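ADP-ribosylating toxin CARDS (Mycoplasma pneumoniae, PDB 4TLV) transfers ADP-ribose from NAD(+) to multiple target proteins in vitro, disrupts respiratory epithelial integrity and causes vacuolization in mammalian cells. Local coordinates at residues Val277-Met289 with Gln295-Asn305. Numbering follows the deposited sequence.
Sequences VYLRGIKTQKTFM and QNNNVFLVEVN
Met-289 and Val-302 form an antiparallel hydrogen-bonded pair, with Met-289 N to Val-302 O at 2.8 Å and Val-302 N to Met-289 O at 3.1 Å. Phe-288 and Glu-303 follow as a non-hydrogen-bonded pair, and Val-304 N then donates to Thr-287 O with an N-H...O angle of 171°. Phe-288 lies on the same face of the sheet as Glu-303. Phe-288 CD2 comes within 3.6 Å of Glu-303 CA, and its CE2 rests on Glu-303 CB. Two residues before Glu-303 on the same strand, Leu-301 packs its CB against CB and CD2 of Phe-288, the two side chains crossing at about a right angle. Leu-301 CD2 reaches on to Leu-279 CD1 at 3.9 Å. Residues 287-293 and 298-303 are the two arms of a beta hairpin in D2, a beta-trefoil domain. Strand 278-281 pairs with the far edge of the first arm, and beyond it lies strand 415-421. Leu-279 and Leu-301 both touch that strand, through Ile-420 and Leu-418. Trp-392 meets the Phe-288 ring edge-to-face. Val-304 CG2 serves a second apolar cluster. Val-304 CG2 lies 3.7 Å from Thr-287 CG2, 4.0 Å from Met-289 CG and at the edge of the Tyr-278 ring. With CG2 of Thr-287 anti to the backbone N, its OG1 sits beside that N. There Arg-280 grips OG1 of Thr-287 side-on through NE and NH2, with the oxygen close to the guanidinium plane. Glu-303 is extended, its CG anti to the backbone N (chi1 -178°), and its carboxylate reaches Lys-286. Glu-303 OE2 lies 3.7 Å from Lys-286 CG, against the aliphatic part of the lysine. The ammonium group is not in contact, so any attraction is at longer range. One water bridges the strands here, accepting from Thr-287 N and donating to Glu-303 OE2 at 2.8 Å.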
loop_
_atom_site.group_PDB
_atom_site.type_symbol
_atom_site.label_atom_id
_atom_site.label_comp_id
_atom_site.label_asym_id
_atom_site.label_seq_id
_atom_site.Cartn_x
_atom_site.Cartn_y
_atom_site.Cartn_z
ATOM N N VAL A 277 21.908 -0.718 -7.911
ATOM C CA VAL A 277 21.741 -1.929 -7.128
ATOM C C VAL A 277 22.685 -3.019 -7.631
ATOM O O VAL A 277 22.662 -3.376 -8.816
ATOM C CB VAL A 277 20.290 -2.453 -7.212
ATOM C CG1 VAL A 277 20.135 -3.716 -6.368
ATOM C CG2 VAL A 277 19.297 -1.346 -6.752
ATOM N N TYR A 278 23.497 -3.538 -6.713
ATOM C CA TYR A 278 24.485 -4.582 -7.006
ATOM C C TYR A 278 24.163 -5.877 -6.284
ATOM O O TYR A 278 23.934 -5.880 -5.081
ATOM C CB TYR A 278 25.871 -4.131 -6.549
ATOM C CG TYR A 278 26.481 -3.030 -7.375
ATOM C CD1 TYR A 278 26.068 -1.715 -7.228
ATOM C CD2 TYR A 278 27.487 -3.306 -8.285
ATOM C CE1 TYR A 278 26.635 -0.704 -7.974
ATOM C CE2 TYR A 278 28.071 -2.304 -9.038
ATOM C CZ TYR A 278 27.636 -1.006 -8.883
ATOM O OH TYR A 278 28.212 -0.017 -9.630
ATOM N N LEU A 279 24.171 -6.982 -7.025
ATOM C CA LEU A 279 23.910 -8.293 -6.461
ATOM C C LEU A 279 25.096 -9.226 -6.698
ATOM O O LEU A 279 25.833 -9.072 -7.671
ATOM C CB LEU A 279 22.642 -8.887 -7.074
ATOM C CG LEU A 279 21.412 -8.000 -6.873
ATOM C CD1 LEU A 279 20.931 -7.499 -8.211
ATOM C CD2 LEU A 279 20.309 -8.720 -6.122
ATOM N N ARG A 280 25.265 -10.193 -5.808
ATOM C CA ARG A 280 26.353 -11.159 -5.918
ATOM C C ARG A 280 25.807 -12.581 -5.810
ATOM O O ARG A 280 24.951 -12.872 -4.969
ATOM C CB ARG A 280 27.421 -10.885 -4.850
ATOM C CG ARG A 280 28.677 -11.747 -4.955
ATOM C CD ARG A 280 29.806 -11.158 -4.110
ATOM N NE ARG A 280 30.279 -9.895 -4.668
ATOM C CZ ARG A 280 30.999 -8.995 -4.005
ATOM N NH1 ARG A 280 31.337 -9.209 -2.736
ATOM N NH2 ARG A 280 31.379 -7.880 -4.617
ATOM N N GLY A 281 26.274 -13.449 -6.704
ATOM C CA GLY A 281 25.882 -14.845 -6.691
ATOM C C GLY A 281 26.588 -15.524 -5.544
ATOM O O GLY A 281 27.773 -15.299 -5.326
ATOM N N ILE A 282 25.851 -16.349 -4.810
ATOM C CA ILE A 282 26.338 -16.934 -3.566
ATOM C C ILE A 282 27.544 -17.854 -3.740
ATOM O O ILE A 282 28.490 -17.806 -2.952
ATOM C CB ILE A 282 25.215 -17.692 -2.847
ATOM C CG1 ILE A 282 24.227 -16.684 -2.269
ATOM C CG2 ILE A 282 25.779 -18.557 -1.734
ATOM C CD1 ILE A 282 24.919 -15.556 -1.553
ATOM N N LYS A 283 27.514 -18.685 -4.772
ATOM C CA LYS A 283 28.592 -19.643 -4.996
ATOM C C LYS A 283 29.659 -19.103 -5.951
ATOM O O LYS A 283 30.848 -19.091 -5.619
ATOM C CB LYS A 283 28.030 -20.979 -5.496
ATOM C CG LYS A 283 29.023 -22.132 -5.414
ATOM C CD LYS A 283 28.336 -23.476 -5.614
ATOM C CE LYS A 283 29.326 -24.627 -5.476
ATOM N NZ LYS A 283 28.690 -25.953 -5.736
ATOM N N THR A 284 29.232 -18.645 -7.125
ATOM C CA THR A 284 30.155 -18.130 -8.130
ATOM C C THR A 284 30.848 -16.861 -7.657
ATOM O O THR A 284 31.925 -16.521 -8.133
ATOM C CB THR A 284 29.432 -17.787 -9.440
ATOM O OG1 THR A 284 28.599 -16.636 -9.238
ATOM C CG2 THR A 284 28.587 -18.955 -9.917
ATOM N N GLN A 285 30.207 -16.145 -6.739
ATOM C CA GLN A 285 30.714 -14.861 -6.260
ATOM C C GLN A 285 30.790 -13.789 -7.353
ATOM O O GLN A 285 31.448 -12.764 -7.188
ATOM C CB GLN A 285 32.071 -15.033 -5.572
ATOM C CG GLN A 285 31.980 -15.721 -4.215
ATOM C CD GLN A 285 31.228 -14.886 -3.188
ATOM O OE1 GLN A 285 31.782 -13.726 -2.844
ATOM N NE2 GLN A 285 30.158 -15.277 -2.717
ATOM N N LYS A 286 30.113 -14.031 -8.468
ATOM C CA LYS A 286 30.041 -13.051 -9.537
ATOM C C LYS A 286 29.120 -11.907 -9.130
ATOM O O LYS A 286 28.135 -12.117 -8.423
ATOM C CB LYS A 286 29.536 -13.702 -10.826
ATOM C CG LYS A 286 30.541 -14.666 -11.451
ATOM C CD LYS A 286 30.002 -15.297 -12.720
ATOM C CE LYS A 286 31.029 -16.248 -13.320
ATOM N NZ LYS A 286 30.596 -16.792 -14.636
ATOM N N THR A 287 29.444 -10.704 -9.588
ATOM C CA THR A 287 28.707 -9.509 -9.188
ATOM C C THR A 287 28.003 -8.886 -10.378
ATOM O O THR A 287 28.565 -8.808 -11.473
ATOM C CB THR A 287 29.643 -8.481 -8.517
ATOM O OG1 THR A 287 30.262 -9.096 -7.378
ATOM C CG2 THR A 287 28.862 -7.233 -8.059
ATOM N N PHE A 288 26.769 -8.444 -10.155
ATOM C CA PHE A 288 25.948 -7.887 -11.219
ATOM C C PHE A 288 25.288 -6.591 -10.800
ATOM O O PHE A 288 24.993 -6.378 -9.626
ATOM C CB PHE A 288 24.817 -8.845 -11.591
ATOM C CG PHE A 288 25.278 -10.211 -12.028
ATOM C CD1 PHE A 288 25.485 -11.214 -11.100
ATOM C CD2 PHE A 288 25.486 -10.488 -13.366
ATOM C CE1 PHE A 288 25.903 -12.478 -11.497
ATOM C CE2 PHE A 288 25.903 -11.754 -13.771
ATOM C CZ PHE A 288 26.107 -12.749 -12.830
ATOM N N MET A 289 25.010 -5.755 -11.788
ATOM C CA MET A 289 24.185 -4.583 -11.584
ATOM C C MET A 289 22.793 -4.871 -12.124
ATOM O O MET A 289 22.632 -5.361 -13.247
ATOM C CB MET A 289 24.767 -3.386 -12.316
ATOM C CG MET A 289 26.073 -2.887 -11.725
ATOM S SD MET A 289 26.782 -1.619 -12.776
ATOM C CE MET A 289 27.373 -2.566 -14.167
ATOM N N GLN A 295 11.258 0.655 -22.283
ATOM C CA GLN A 295 10.822 0.466 -23.667
ATOM C C GLN A 295 10.194 -0.920 -23.876
ATOM O O GLN A 295 9.274 -1.084 -24.676
ATOM C CB GLN A 295 11.999 0.663 -24.628
ATOM C CG GLN A 295 11.604 0.782 -26.108
ATOM C CD GLN A 295 11.442 -0.564 -26.797
ATOM O OE1 GLN A 295 12.224 -1.559 -26.366
ATOM N NE2 GLN A 295 10.618 -0.709 -27.708
ATOM N N ASN A 296 10.699 -1.918 -23.160
ATOM C CA ASN A 296 10.163 -3.274 -23.271
ATOM C C ASN A 296 9.867 -3.904 -21.912
ATOM O O ASN A 296 9.589 -5.099 -21.823
ATOM C CB ASN A 296 11.125 -4.166 -24.051
ATOM C CG ASN A 296 12.535 -4.130 -23.490
ATOM O OD1 ASN A 296 12.738 -3.831 -22.315
ATOM N ND2 ASN A 296 13.522 -4.427 -24.338
ATOM N N ASN A 297 9.946 -3.098 -20.858
ATOM C CA ASN A 297 9.689 -3.585 -19.498
ATOM C C ASN A 297 10.617 -4.706 -19.033
ATOM O O ASN A 297 10.359 -5.336 -18.021
ATOM C CB ASN A 297 8.217 -3.994 -19.317
ATOM C CG ASN A 297 7.299 -2.784 -19.142
ATOM O OD1 ASN A 297 7.765 -1.673 -18.893
ATOM N ND2 ASN A 297 6.005 -2.994 -19.297
ATOM N N ASN A 298 11.706 -4.953 -19.752
ATOM C CA ASN A 298 12.639 -5.993 -19.311
ATOM C C ASN A 298 13.443 -5.574 -18.075
ATOM O O ASN A 298 13.812 -4.409 -17.929
ATOM C CB ASN A 298 13.605 -6.369 -20.438
ATOM C CG ASN A 298 12.937 -7.195 -21.532
ATOM O OD1 ASN A 298 11.866 -7.761 -21.328
ATOM N ND2 ASN A 298 13.580 -7.274 -22.689
ATOM N N VAL A 299 13.716 -6.539 -17.207
ATOM C CA VAL A 299 14.598 -6.354 -16.062
ATOM C C VAL A 299 15.701 -7.374 -16.266
ATOM O O VAL A 299 15.417 -8.511 -16.624
ATOM C CB VAL A 299 13.884 -6.670 -14.753
ATOM C CG1 VAL A 299 14.861 -6.540 -13.545
ATOM C CG2 VAL A 299 12.672 -5.748 -14.581
ATOM N N PHE A 300 16.951 -6.982 -16.052
ATOM C CA PHE A 300 18.047 -7.907 -16.302
ATOM C C PHE A 300 19.292 -7.552 -15.514
ATOM O O PHE A 300 19.363 -6.503 -14.869
ATOM C CB PHE A 300 18.367 -7.935 -17.794
ATOM C CG PHE A 300 18.505 -6.585 -18.391
ATOM C CD1 PHE A 300 17.402 -5.924 -18.902
ATOM C CD2 PHE A 300 19.735 -5.952 -18.428
ATOM C CE1 PHE A 300 17.534 -4.648 -19.459
ATOM C CE2 PHE A 300 19.867 -4.693 -18.979
ATOM C CZ PHE A 300 18.766 -4.038 -19.487
ATOM N N LEU A 301 20.284 -8.429 -15.596
ATOM C CA LEU A 301 21.513 -8.293 -14.826
ATOM C C LEU A 301 22.689 -8.153 -15.781
ATOM O O LEU A 301 22.773 -8.864 -16.781
ATOM C CB LEU A 301 21.712 -9.548 -13.967
ATOM C CG LEU A 301 20.594 -9.943 -13.007
ATOM C CD1 LEU A 301 20.699 -11.420 -12.632
ATOM C CD2 LEU A 301 20.650 -9.071 -11.771
ATOM N N VAL A 302 23.591 -7.231 -15.468
ATOM C CA VAL A 302 24.788 -7.012 -16.262
ATOM C C VAL A 302 25.979 -7.240 -15.352
ATOM O O VAL A 302 26.068 -6.638 -14.275
ATOM C CB VAL A 302 24.815 -5.583 -16.822
ATOM C CG1 VAL A 302 26.161 -5.269 -17.479
ATOM C CG2 VAL A 302 23.658 -5.383 -17.796
ATOM N N GLU A 303 26.889 -8.122 -15.761
ATOM C CA GLU A 303 28.008 -8.464 -14.883
ATOM C C GLU A 303 28.998 -7.310 -14.774
ATOM O O GLU A 303 29.284 -6.631 -15.759
ATOM C CB GLU A 303 28.720 -9.736 -15.345
ATOM C CG GLU A 303 29.858 -10.137 -14.426
ATOM C CD GLU A 303 30.377 -11.543 -14.701
ATOM O OE1 GLU A 303 29.901 -12.179 -15.662
ATOM O OE2 GLU A 303 31.258 -12.007 -13.945
ATOM N N VAL A 304 29.520 -7.096 -13.571
ATOM C CA VAL A 304 30.433 -5.986 -13.307
ATOM C C VAL A 304 31.846 -6.185 -13.865
ATOM O O VAL A 304 32.302 -5.402 -14.703
ATOM C CB VAL A 304 30.550 -5.701 -11.798
ATOM C CG1 VAL A 304 31.606 -4.630 -11.537
ATOM C CG2 VAL A 304 29.204 -5.287 -11.227
ATOM N N ASN A 305 32.539 -7.215 -13.382
ATOM C CA ASN A 305 33.949 -7.441 -13.736
ATOM C C ASN A 305 34.909 -6.441 -13.085
ATOM O O ASN A 305 36.100 -6.403 -13.405
ATOM C CB ASN A 305 34.147 -7.444 -15.256
ATOM C CG ASN A 305 33.550 -8.669 -15.916
ATOM O OD1 ASN A 305 33.791 -9.797 -15.483
ATOM N ND2 ASN A 305 32.769 -8.456 -16.975
HETATM O O HOH W 1 31.693 -10.668 -11.543
#